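Local coordinates for protein peptidase M28 (PDB 3IIB) that probably works as a zinc-dependent exopeptidase of family M28, with carboxypeptidase or dipeptidase activity, most likely as a homodimer, at residues Gln88-Thr93 with Val219-Glu224; Ala108-Phe113 with Asp207-Met212; Ile171-Thr176 with Arg180-Gly185; Arg156-Ala161 with Ile196-Ile201. All blocks are in the same frame, centred on the assembly; numbering follows the deposited sequence.

In the fold
All four contacts lie in one β-rich domain, where part of a large sheet curls into a barrel-like ring. Contacts 1 and 2, with centres about 11 Å apart, are joined through neighbouring strands: V219 and I221 pair by backbone with I110 and A108. Contact 4 lies about 14 Å between centres from contact 1, where strand 198-201 pairs with strand 88-94, and about 13 Å from contact 3, where it pairs with strand 168-172. Contact 3 leads from this domain toward the metal centre, the nearest atom of the H183 side chain about 10 Å from a zinc ion; the other three are remote from it. D207 and R172 form a salt bridge between contacts 2 and 3. Contacts 1, 2 and 3 also touch the second subunit.

Contact 1: residues Gln88-Thr93 with Val219-Glu224; sequences QPLVVT and VVISLE
L90 and V92 meet I221 and L223 in a buried, wholly apolar contact between two strands of a curled, barrel-like sheet. Strands 88-94 and 220-242 are not hydrogen-bonded to each other here; both pair antiparallel with strand 62-84, and they therefore run in the same direction. Further pairings, from 88-94 through 198-201, 168-172, 131-134 and 106-113 to 220-242, bring the ring round to its start. This resembles the protease-associated (PA) domain often inserted in peptidases of this kind. The separation fits such a curved sheet: the CA atoms of L90 and I221 are 9.2 Å apart and those of V92 and L223 are 8.8 Å apart, too far for backbone bonding but suited to side chains reaching inward.

The CB atoms of L90 and V92 both point toward strand 220-242. From L90 a single methyl makes the approach, CD1 lying 4.4 Å from CG2 of I221, a light touch. I221 also rests on I110 of strand 106-113, so the apolar interior continues past the pair. The second couple is closer. L223 extends with CG anti to its backbone N (chi1 -179°), which carries its branched end toward V92, and the two side chains approach at a slant. V92 also meets A199 of strand 198-201, joining a third strand to the cluster. V92 sets CG1 between its backbone N and carbonyl carbon (chi1 66°), leaving CG2 as the methyl that touches L223 CD1 at 4.1 Å.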
loop_
_atom_site.group_PDB
_atom_site.type_symbol
_atom_site.label_atom_id
_atom_site.label_comp_id
_atom_site.label_asym_id
_atom_site.label_seq_id
_atom_site.Cartn_x
_atom_site.Cartn_y
_atom_site.Cartn_z
ATOM N N GLN A 88 18.175 -1.275 8.827
ATOM C CA GLN A 88 16.975 -1.648 8.122
ATOM C C GLN A 88 16.716 -0.739 6.929
ATOM O O GLN A 88 17.026 0.451 6.982
ATOM C CB GLN A 88 15.777 -1.488 9.044
ATOM C CG GLN A 88 15.723 -2.427 10.181
ATOM C CD GLN A 88 14.343 -2.802 10.576
ATOM O OE1 GLN A 88 13.491 -2.947 9.735
ATOM N NE2 GLN A 88 14.130 -3.076 11.876
ATOM N N PRO A 89 16.016 -1.253 5.910
ATOM C CA PRO A 89 15.569 -0.429 4.775
ATOM C C PRO A 89 14.456 0.536 5.153
ATOM O O PRO A 89 13.655 0.257 6.063
ATOM C CB PRO A 89 15.010 -1.460 3.779
ATOM C CG PRO A 89 15.487 -2.786 4.243
ATOM C CD PRO A 89 15.640 -2.661 5.721
ATOM N N LEU A 90 14.461 1.688 4.504
ATOM C CA LEU A 90 13.342 2.609 4.517
ATOM C C LEU A 90 12.732 2.757 3.119
ATOM O O LEU A 90 13.380 2.461 2.096
ATOM C CB LEU A 90 13.817 3.956 5.025
ATOM C CG LEU A 90 14.429 4.020 6.417
ATOM C CD1 LEU A 90 15.189 5.345 6.599
ATOM C CD2 LEU A 90 13.397 3.804 7.558
ATOM N N VAL A 91 11.472 3.183 3.072
ATOM C CA VAL A 91 10.786 3.463 1.811
ATOM C C VAL A 91 10.592 4.989 1.866
ATOM O O VAL A 91 9.977 5.533 2.787
ATOM C CB VAL A 91 9.441 2.724 1.641
ATOM C CG1 VAL A 91 8.586 3.379 0.543
ATOM C CG2 VAL A 91 9.692 1.184 1.301
ATOM N N VAL A 92 11.208 5.646 0.916
ATOM C CA VAL A 92 11.376 7.092 0.940
ATOM C C VAL A 92 11.023 7.624 -0.436
ATOM O O VAL A 92 11.181 6.929 -1.437
ATOM C CB VAL A 92 12.837 7.466 1.331
ATOM C CG1 VAL A 92 13.843 7.027 0.272
ATOM C CG2 VAL A 92 12.997 8.937 1.588
ATOM N N THR A 93 10.636 8.889 -0.484
ATOM C CA THR A 93 10.586 9.616 -1.741
ATOM C C THR A 93 11.008 11.076 -1.530
ATOM O O THR A 93 10.755 11.664 -0.483
ATOM C CB THR A 93 9.172 9.530 -2.369
ATOM O OG1 THR A 93 9.248 9.913 -3.750
ATOM C CG2 THR A 93 8.198 10.413 -1.612
ATOM N N VAL A 219 19.458 7.389 16.269
ATOM C CA VAL A 219 19.254 6.783 14.955
ATOM C C VAL A 219 20.062 7.556 13.935
ATOM O O VAL A 219 20.060 8.820 13.898
ATOM C CB VAL A 219 17.760 6.783 14.575
ATOM C CG1 VAL A 219 17.519 6.273 13.115
ATOM C CG2 VAL A 219 16.974 5.995 15.632
ATOM N N VAL A 220 20.793 6.789 13.143
ATOM C CA VAL A 220 21.592 7.289 12.043
ATOM C C VAL A 220 21.006 6.726 10.792
ATOM O O VAL A 220 20.725 5.520 10.738
ATOM C CB VAL A 220 23.059 6.793 12.203
ATOM C CG1 VAL A 220 23.951 7.233 11.003
ATOM C CG2 VAL A 220 23.627 7.236 13.556
ATOM N N ILE A 221 20.846 7.554 9.765
ATOM C CA ILE A 221 20.303 7.094 8.487
ATOM C C ILE A 221 21.280 7.406 7.355
ATOM O O ILE A 221 22.165 8.250 7.504
ATOM C CB ILE A 221 18.895 7.684 8.190
ATOM C CG1 ILE A 221 18.927 9.186 7.889
ATOM C CG2 ILE A 221 17.941 7.385 9.371
ATOM C CD1 ILE A 221 17.584 9.700 7.348
ATOM N N SER A 222 21.110 6.680 6.260
ATOM C CA SER A 222 21.669 7.003 4.954
ATOM C C SER A 222 20.543 7.512 4.062
ATOM O O SER A 222 19.443 6.948 4.095
ATOM C CB SER A 222 22.269 5.762 4.312
ATOM O OG SER A 222 22.795 6.082 3.019
ATOM N N LEU A 223 20.787 8.590 3.300
ATOM C CA LEU A 223 19.793 9.146 2.383
ATOM C C LEU A 223 20.457 9.505 1.051
ATOM O O LEU A 223 21.486 10.202 1.006
ATOM C CB LEU A 223 19.160 10.409 2.962
ATOM C CG LEU A 223 18.081 11.120 2.142
ATOM C CD1 LEU A 223 16.803 10.283 1.916
ATOM C CD2 LEU A 223 17.723 12.448 2.851
ATOM N N GLU A 224 19.849 9.011 -0.020
ATOM C CA GLU A 224 20.331 9.251 -1.366
ATOM C C GLU A 224 19.148 9.702 -2.167
ATOM O O GLU A 224 18.143 8.988 -2.199
ATOM C CB GLU A 224 20.900 7.975 -1.980
ATOM C CG GLU A 224 21.432 8.205 -3.373
ATOM C CD GLU A 224 22.148 7.016 -3.961
ATOM O OE1 GLU A 224 22.153 5.924 -3.340
ATOM O OE2 GLU A 224 22.734 7.217 -5.050
#

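Contact 2: residues Ala108-Phe113 with Asp207-Met212; sequences ATIVRF and DLINAM
R112 of strand 106-113 and N210 of helix 203-213 bring the two backbones nearest, their CA atoms 8.5 Å apart, which leaves room for one layer of side chains between strand and helix. In the buried part, I110 and I209 meet methyl to methyl: I110 CD1 presses on I209 CG2 at 3.4 Å, tighter than an ordinary carbon contact. I209 turns CG2 anti to its backbone N (chi1 -72° for CG1), the branch that faces the strand. Further along the strand, at R112, the contact becomes polar. The R112 chain runs extended to NE, which donates to OD1 of N210 over 2.9 Å. The bond is bent, with an N-H...O angle of 136°, and the donor lies 33° off the amide's carbonyl plane. The other guanidinium nitrogens form salt bridges, NH1 with D114 and NH2 with D135. D135 OD2 also accepts from N210 ND2, so one carboxylate steadies both partners and helps fix the rotation of the amide. I209 further touches I82, F133 and I170, each on a different strand, consistent with a helix closing one end of the barrel-like β domain.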
loop_
_atom_site.group_PDB
_atom_site.type_symbol
_atom_site.label_atom_id
_atom_site.label_comp_id
_atom_site.label_asym_id
_atom_site.label_seq_id
_atom_site.Cartn_x
_atom_site.Cartn_y
_atom_site.Cartn_z
ATOM N N ALA A 108 23.867 10.505 8.475
ATOM C CA ALA A 108 23.828 11.446 9.584
ATOM C C ALA A 108 22.922 10.957 10.668
ATOM O O ALA A 108 21.960 10.231 10.392
ATOM C CB ALA A 108 23.330 12.824 9.114
ATOM N N THR A 109 23.200 11.413 11.887
ATOM C CA THR A 109 22.297 11.228 13.029
ATOM C C THR A 109 21.079 12.107 12.858
ATOM O O THR A 109 21.180 13.247 12.387
ATOM C CB THR A 109 23.029 11.597 14.319
ATOM O OG1 THR A 109 24.156 10.727 14.427
ATOM C CG2 THR A 109 22.135 11.474 15.556
ATOM N N ILE A 110 19.910 11.590 13.205
ATOM C CA ILE A 110 18.687 12.383 13.134
ATOM C C ILE A 110 18.320 13.003 14.477
ATOM O O ILE A 110 18.814 12.575 15.529
ATOM C CB ILE A 110 17.481 11.550 12.564
ATOM C CG1 ILE A 110 17.009 10.520 13.564
ATOM C CG2 ILE A 110 17.838 10.888 11.209
ATOM C CD1 ILE A 110 15.702 9.897 13.221
ATOM N N VAL A 111 17.491 14.035 14.426
ATOM C CA VAL A 111 16.853 14.624 15.594
ATOM C C VAL A 111 15.372 14.716 15.284
ATOM O O VAL A 111 14.985 15.274 14.263
ATOM C CB VAL A 111 17.412 16.023 15.970
ATOM C CG1 VAL A 111 16.700 16.562 17.250
ATOM C CG2 VAL A 111 18.913 15.992 16.160
ATOM N N ARG A 112 14.557 14.161 16.173
ATOM C CA ARG A 112 13.128 14.085 15.983
ATOM C C ARG A 112 12.411 15.306 16.562
ATOM O O ARG A 112 12.720 15.752 17.658
ATOM C CB ARG A 112 12.573 12.821 16.668
ATOM C CG ARG A 112 11.078 12.627 16.480
ATOM C CD ARG A 112 10.544 11.447 17.317
ATOM N NE ARG A 112 9.081 11.431 17.260
ATOM C CZ ARG A 112 8.286 12.324 17.861
ATOM N NH1 ARG A 112 8.793 13.251 18.667
ATOM N NH2 ARG A 112 6.962 12.263 17.707
ATOM N N PHE A 113 11.426 15.797 15.812
ATOM C CA PHE A 113 10.542 16.889 16.222
ATOM C C PHE A 113 9.107 16.439 16.058
ATOM O O PHE A 113 8.793 15.741 15.099
ATOM C CB PHE A 113 10.852 18.140 15.370
ATOM C CG PHE A 113 12.246 18.654 15.605
ATOM C CD1 PHE A 113 12.502 19.508 16.677
ATOM C CD2 PHE A 113 13.324 18.193 14.829
ATOM C CE1 PHE A 113 13.817 19.916 16.964
ATOM C CE2 PHE A 113 14.623 18.599 15.112
ATOM C CZ PHE A 113 14.873 19.462 16.162
ATOM N N ASP A 207 7.146 5.085 12.174
ATOM C CA ASP A 207 6.845 4.318 13.385
ATOM C C ASP A 207 8.117 3.550 13.823
ATOM O O ASP A 207 8.411 3.443 15.004
ATOM C CB ASP A 207 5.756 3.275 13.178
ATOM C CG ASP A 207 4.412 3.868 12.895
ATOM O OD1 ASP A 207 4.215 5.078 13.185
ATOM O OD2 ASP A 207 3.566 3.129 12.338
ATOM N N LEU A 208 8.830 2.982 12.854
ATOM C CA LEU A 208 10.026 2.195 13.153
ATOM C C LEU A 208 11.113 3.058 13.798
ATOM O O LEU A 208 11.764 2.651 14.772
ATOM C CB LEU A 208 10.563 1.530 11.886
ATOM C CG LEU A 208 11.888 0.770 11.981
ATOM C CD1 LEU A 208 11.724 -0.404 12.946
ATOM C CD2 LEU A 208 12.273 0.299 10.536
ATOM N N ILE A 209 11.311 4.248 13.244
ATOM C CA ILE A 209 12.329 5.137 13.734
ATOM C C ILE A 209 11.938 5.495 15.190
ATOM O O ILE A 209 12.773 5.503 16.087
ATOM C CB ILE A 209 12.463 6.384 12.882
ATOM C CG1 ILE A 209 13.118 6.045 11.548
ATOM C CG2 ILE A 209 13.318 7.440 13.613
ATOM C CD1 ILE A 209 13.349 7.267 10.587
ATOM N N ASN A 210 10.662 5.778 15.407
ATOM C CA ASN A 210 10.169 6.115 16.747
ATOM C C ASN A 210 10.466 4.988 17.751
ATOM O O ASN A 210 10.911 5.257 18.866
ATOM C CB ASN A 210 8.663 6.382 16.749
ATOM C CG ASN A 210 8.284 7.795 16.274
ATOM O OD1 ASN A 210 9.099 8.734 16.264
ATOM N ND2 ASN A 210 6.997 7.957 15.947
ATOM N N ALA A 211 10.215 3.738 17.362
ATOM C CA ALA A 211 10.453 2.561 18.224
ATOM C C ALA A 211 11.924 2.438 18.646
ATOM O O ALA A 211 12.239 2.029 19.767
ATOM C CB ALA A 211 10.020 1.299 17.476
HETATM N N MSE A 212 12.835 2.789 17.738
HETATM C CA MSE A 212 14.254 2.828 18.081
HETATM C C MSE A 212 14.632 3.978 19.033
HETATM O O MSE A 212 15.441 3.781 19.943
HETATM C CB MSE A 212 15.066 2.925 16.793
HETATM C CG MSE A 212 15.068 1.620 16.023
HETATM SE SE MSE A 212 16.220 1.659 14.492
HETATM C CE MSE A 212 15.353 0.211 13.476
#

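Contact 3: residues Ile171-Thr176 with Arg180-Gly185; sequences IRSIGT and RMAHTG
S173 and H183 tie together the two arms of a tight loop that leaves strand 168-172 beside the dinuclear zinc site. The first arm makes an inverse gamma turn centred on I174, with a weak bond from G175 N back to S173 O. The other arm passes within 5.2 Å at its nearest, between the CA atoms of S173 and H183. H183 N donates to OG of S173 at 2.9 Å in a nearly straight bond, 172°. OG in turn bonds to the carbonyl O of I201, so this buried hydroxyl links the loop to strand 198-201.

The imidazole lies back against the first arm. With CG anti to its carbonyl carbon (chi1 -63°), the ring brings CD2 within 3.3 Å of S173 CB and turns one face to the turn. G175 CA sits over that face, 3.8 Å from the ring centroid, as a CH-pi contact that a residue with a CB could hardly match. NE2 is held by D177 OD1. The H183 side chain comes within about 4 Å, between nearest atoms, of zinc ligand H402, and T184 O accepts from ND1 of H402, so this loop is second shell to the metal. With an alanine in place of H183, D177 would probably lose its imidazole partner and a gap would open under G175. Two waters complete the join. One accepts from I174 N and donates to H183 O, while the other donates to I174 O at 2.7 Å and lies 2.8 Å from H183 ND1.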
loop_
_atom_site.group_PDB
_atom_site.type_symbol
_atom_site.label_atom_id
_atom_site.label_comp_id
_atom_site.label_asym_id
_atom_site.label_seq_id
_atom_site.Cartn_x
_atom_site.Cartn_y
_atom_site.Cartn_z
ATOM N N ILE A 171 10.664 13.583 6.624
ATOM C CA ILE A 171 9.393 13.742 7.307
ATOM C C ILE A 171 8.574 12.447 7.285
ATOM O O ILE A 171 8.650 11.644 6.345
ATOM C CB ILE A 171 8.538 14.923 6.736
ATOM C CG1 ILE A 171 7.977 14.629 5.329
ATOM C CG2 ILE A 171 9.312 16.249 6.860
ATOM C CD1 ILE A 171 6.976 15.716 4.837
ATOM N N ARG A 172 7.779 12.245 8.324
ATOM C CA ARG A 172 6.678 11.315 8.210
ATOM C C ARG A 172 5.736 11.820 7.134
ATOM O O ARG A 172 5.260 12.959 7.183
ATOM C CB ARG A 172 5.896 11.193 9.518
ATOM C CG ARG A 172 4.653 10.271 9.440
ATOM C CD ARG A 172 3.861 10.282 10.757
ATOM N NE ARG A 172 4.573 9.616 11.840
ATOM C CZ ARG A 172 4.490 8.313 12.114
ATOM N NH1 ARG A 172 3.684 7.497 11.393
ATOM N NH2 ARG A 172 5.190 7.814 13.128
ATOM N N SER A 173 5.476 10.949 6.162
ATOM C CA SER A 173 4.577 11.255 5.055
ATOM C C SER A 173 3.309 11.897 5.555
ATOM O O SER A 173 2.735 11.470 6.584
ATOM C CB SER A 173 4.229 9.992 4.286
ATOM O OG SER A 173 5.295 9.612 3.411
ATOM N N ILE A 174 2.862 12.921 4.810
ATOM C CA ILE A 174 1.658 13.646 5.142
ATOM C C ILE A 174 0.476 12.833 4.606
ATOM O O ILE A 174 -0.102 13.129 3.556
ATOM C CB ILE A 174 1.655 15.113 4.620
ATOM C CG1 ILE A 174 2.976 15.820 4.941
ATOM C CG2 ILE A 174 0.421 15.854 5.208
ATOM C CD1 ILE A 174 3.328 15.862 6.447
ATOM N N GLY A 175 0.149 11.777 5.348
ATOM C CA GLY A 175 -0.796 10.760 4.872
ATOM C C GLY A 175 -1.467 10.152 6.050
ATOM O O GLY A 175 -0.917 10.159 7.152
ATOM N N THR A 176 -2.654 9.625 5.815
ATOM C CA THR A 176 -3.426 8.987 6.850
ATOM C C THR A 176 -3.337 7.451 6.818
ATOM O O THR A 176 -3.915 6.778 7.698
ATOM C CB THR A 176 -4.891 9.402 6.717
ATOM O OG1 THR A 176 -5.298 9.244 5.339
ATOM C CG2 THR A 176 -5.077 10.840 7.133
ATOM N N ARG A 180 3.165 1.111 3.278
ATOM C CA ARG A 180 4.572 1.326 2.988
ATOM C C ARG A 180 4.672 2.149 1.702
ATOM O O ARG A 180 5.253 1.716 0.694
ATOM C CB ARG A 180 5.306 0.005 2.906
ATOM C CG ARG A 180 6.795 0.165 3.052
ATOM C CD ARG A 180 7.183 0.103 4.510
ATOM N NE ARG A 180 8.612 0.334 4.698
ATOM C CZ ARG A 180 9.556 -0.581 4.519
ATOM N NH1 ARG A 180 9.258 -1.815 4.144
ATOM N NH2 ARG A 180 10.825 -0.247 4.743
HETATM N N MSE A 181 4.129 3.371 1.778
HETATM C CA MSE A 181 4.039 4.279 0.653
HETATM C C MSE A 181 4.584 5.626 1.167
HETATM O O MSE A 181 4.128 6.132 2.210
HETATM C CB MSE A 181 2.569 4.469 0.238
HETATM C CG MSE A 181 1.897 3.205 -0.244
HETATM SE SE MSE A 181 2.291 2.826 -2.069
HETATM C CE MSE A 181 4.118 2.393 -2.221
ATOM N N ALA A 182 5.523 6.199 0.402
ATOM C CA ALA A 182 6.051 7.517 0.690
ATOM C C ALA A 182 5.272 8.559 -0.136
ATOM O O ALA A 182 5.049 8.383 -1.358
ATOM C CB ALA A 182 7.566 7.576 0.467
ATOM N N HIS A 183 4.812 9.605 0.558
ATOM C CA HIS A 183 3.989 10.643 -0.055
ATOM C C HIS A 183 4.901 11.816 -0.438
ATOM O O HIS A 183 5.629 12.357 0.408
ATOM C CB HIS A 183 2.928 11.175 0.898
ATOM C CG HIS A 183 1.902 10.195 1.351
ATOM N ND1 HIS A 183 0.544 10.427 1.205
ATOM C CD2 HIS A 183 2.016 9.011 2.000
ATOM C CE1 HIS A 183 -0.126 9.442 1.763
ATOM N NE2 HIS A 183 0.744 8.564 2.248
ATOM N N THR A 184 4.874 12.185 -1.720
ATOM C CA THR A 184 5.587 13.365 -2.206
ATOM C C THR A 184 4.684 14.600 -2.135
ATOM O O THR A 184 3.647 14.581 -1.470
ATOM C CB THR A 184 6.167 13.110 -3.635
ATOM O OG1 THR A 184 7.155 14.112 -3.940
ATOM C CG2 THR A 184 5.054 12.952 -4.766
ATOM N N GLY A 185 5.093 15.670 -2.818
ATOM C CA GLY A 185 4.343 16.927 -2.832
ATOM C C GLY A 185 5.302 18.094 -2.773
ATOM O O GLY A 185 6.496 17.927 -2.452
HETATM O O HOH W 1 4.444 13.940 2.481
HETATM O O HOH W 2 0.146 13.219 0.887
#

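Contact 4: residues Arg156-Ala161 with Ile196-Ile201; sequences RGAVAA and IPAAAI
A161 N bonds to the carbonyl O of G157 at 2.9 Å, holding the turn of helix 145-163 that presents A158 and A161 to I196 and A198. No hydrogen bond crosses from helix to strand; the contact is made by methyl groups and one long aliphatic branch. I196, just ahead of strand 198-201, supplies that branch. Its CG1 stands between the backbone N and carbonyl carbon (chi1 62°), and from there the chain runs out to CD1, which settles beside A158 O at 3.6 Å. The same methyl reaches A161 CB at 4.0 Å, so the tip bridges successive turns of the helix, while CG1 lies 4.2 Å from A158 CB.

The helix connects strands 131-134 and 168-172, neighbouring and parallel in the sheet, as a beta-alpha-beta crossover, and it packs on the outside of the curled sheet. A198 faces it, whereas the next residue, A199, turns to the inner side and meets L223. Replacing I196 by an alanine would probably open a gap beside A158 and A161, leaving this part of the helix less firmly seated. Alanines along the interface let helix and strand come close: the CA atoms of A158 and A198 are 6.1 Å apart. I169 of strand 168-172 touches both alanines and extends the apolar patch, and L119 of helix 116-120 packs on A161. Between A158 and A198 the methyls meet directly, CB to CB, at 3.9 Å.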
loop_
_atom_site.group_PDB
_atom_site.type_symbol
_atom_site.label_atom_id
_atom_site.label_comp_id
_atom_site.label_asym_id
_atom_site.label_seq_id
_atom_site.Cartn_x
_atom_site.Cartn_y
_atom_site.Cartn_z
ATOM N N ARG A 156 7.501 23.534 4.256
ATOM C CA ARG A 156 8.455 24.463 4.883
ATOM C C ARG A 156 9.527 23.880 5.785
ATOM O O ARG A 156 10.365 24.625 6.309
ATOM C CB ARG A 156 7.633 25.482 5.655
ATOM C CG ARG A 156 6.730 26.277 4.705
ATOM C CD ARG A 156 6.354 27.620 5.270
ATOM N NE ARG A 156 5.489 27.495 6.432
ATOM C CZ ARG A 156 4.181 27.223 6.391
ATOM N NH1 ARG A 156 3.557 27.012 5.235
ATOM N NH2 ARG A 156 3.490 27.150 7.530
ATOM N N GLY A 157 9.515 22.545 5.946
ATOM C CA GLY A 157 10.415 21.863 6.857
ATOM C C GLY A 157 11.858 21.990 6.445
ATOM O O GLY A 157 12.711 22.157 7.278
ATOM N N ALA A 158 12.162 21.878 5.155
ATOM C CA ALA A 158 13.560 21.920 4.740
ATOM C C ALA A 158 14.194 23.290 5.065
ATOM O O ALA A 158 15.378 23.378 5.448
ATOM C CB ALA A 158 13.715 21.544 3.227
ATOM N N VAL A 159 13.416 24.352 4.934
ATOM C CA VAL A 159 13.913 25.672 5.295
ATOM C C VAL A 159 14.189 25.759 6.803
ATOM O O VAL A 159 15.283 26.128 7.234
ATOM C CB VAL A 159 12.975 26.775 4.862
ATOM C CG1 VAL A 159 13.444 28.155 5.457
ATOM C CG2 VAL A 159 12.886 26.833 3.347
ATOM N N ALA A 160 13.200 25.378 7.602
ATOM C CA ALA A 160 13.343 25.458 9.057
ATOM C C ALA A 160 14.508 24.595 9.564
ATOM O O ALA A 160 15.239 25.010 10.459
ATOM C CB ALA A 160 12.019 25.053 9.741
ATOM N N ALA A 161 14.692 23.413 8.979
ATOM C CA ALA A 161 15.773 22.535 9.382
ATOM C C ALA A 161 17.132 23.119 9.004
ATOM O O ALA A 161 18.046 23.131 9.806
ATOM C CB ALA A 161 15.605 21.154 8.768
ATOM N N ILE A 196 18.629 22.158 1.248
ATOM C CA ILE A 196 19.085 20.848 1.680
ATOM C C ILE A 196 18.157 19.734 1.113
ATOM O O ILE A 196 16.985 19.987 0.848
ATOM C CB ILE A 196 19.193 20.757 3.239
ATOM C CG1 ILE A 196 17.816 20.978 3.870
ATOM C CG2 ILE A 196 20.345 21.701 3.770
ATOM C CD1 ILE A 196 17.735 20.646 5.407
ATOM N N PRO A 197 18.690 18.513 0.936
ATOM C CA PRO A 197 17.862 17.379 0.520
ATOM C C PRO A 197 16.712 17.128 1.487
ATOM O O PRO A 197 16.880 17.225 2.698
ATOM C CB PRO A 197 18.827 16.204 0.516
ATOM C CG PRO A 197 20.148 16.769 0.506
ATOM C CD PRO A 197 20.079 18.095 1.180
ATOM N N ALA A 198 15.557 16.780 0.934
ATOM C CA ALA A 198 14.310 16.714 1.683
ATOM C C ALA A 198 13.490 15.544 1.136
ATOM O O ALA A 198 13.234 15.505 -0.058
ATOM C CB ALA A 198 13.508 18.013 1.501
ATOM N N ALA A 199 13.084 14.621 2.018
ATOM C CA ALA A 199 12.380 13.416 1.642
ATOM C C ALA A 199 11.296 13.101 2.653
ATOM O O ALA A 199 11.361 13.535 3.800
ATOM C CB ALA A 199 13.354 12.259 1.554
ATOM N N ALA A 200 10.294 12.369 2.192
ATOM C CA ALA A 200 9.252 11.786 3.048
ATOM C C ALA A 200 9.465 10.279 3.130
ATOM O O ALA A 200 9.826 9.635 2.134
ATOM C CB ALA A 200 7.868 12.089 2.486
ATOM N N ILE A 201 9.236 9.725 4.326
ATOM C CA ILE A 201 9.296 8.292 4.535
ATOM C C ILE A 201 7.899 7.796 4.835
ATOM O O ILE A 201 7.008 8.591 5.179
ATOM C CB ILE A 201 10.297 7.868 5.621
ATOM C CG1 ILE A 201 9.849 8.336 7.032
ATOM C CG2 ILE A 201 11.698 8.345 5.266
ATOM C CD1 ILE A 201 10.864 8.047 8.167
#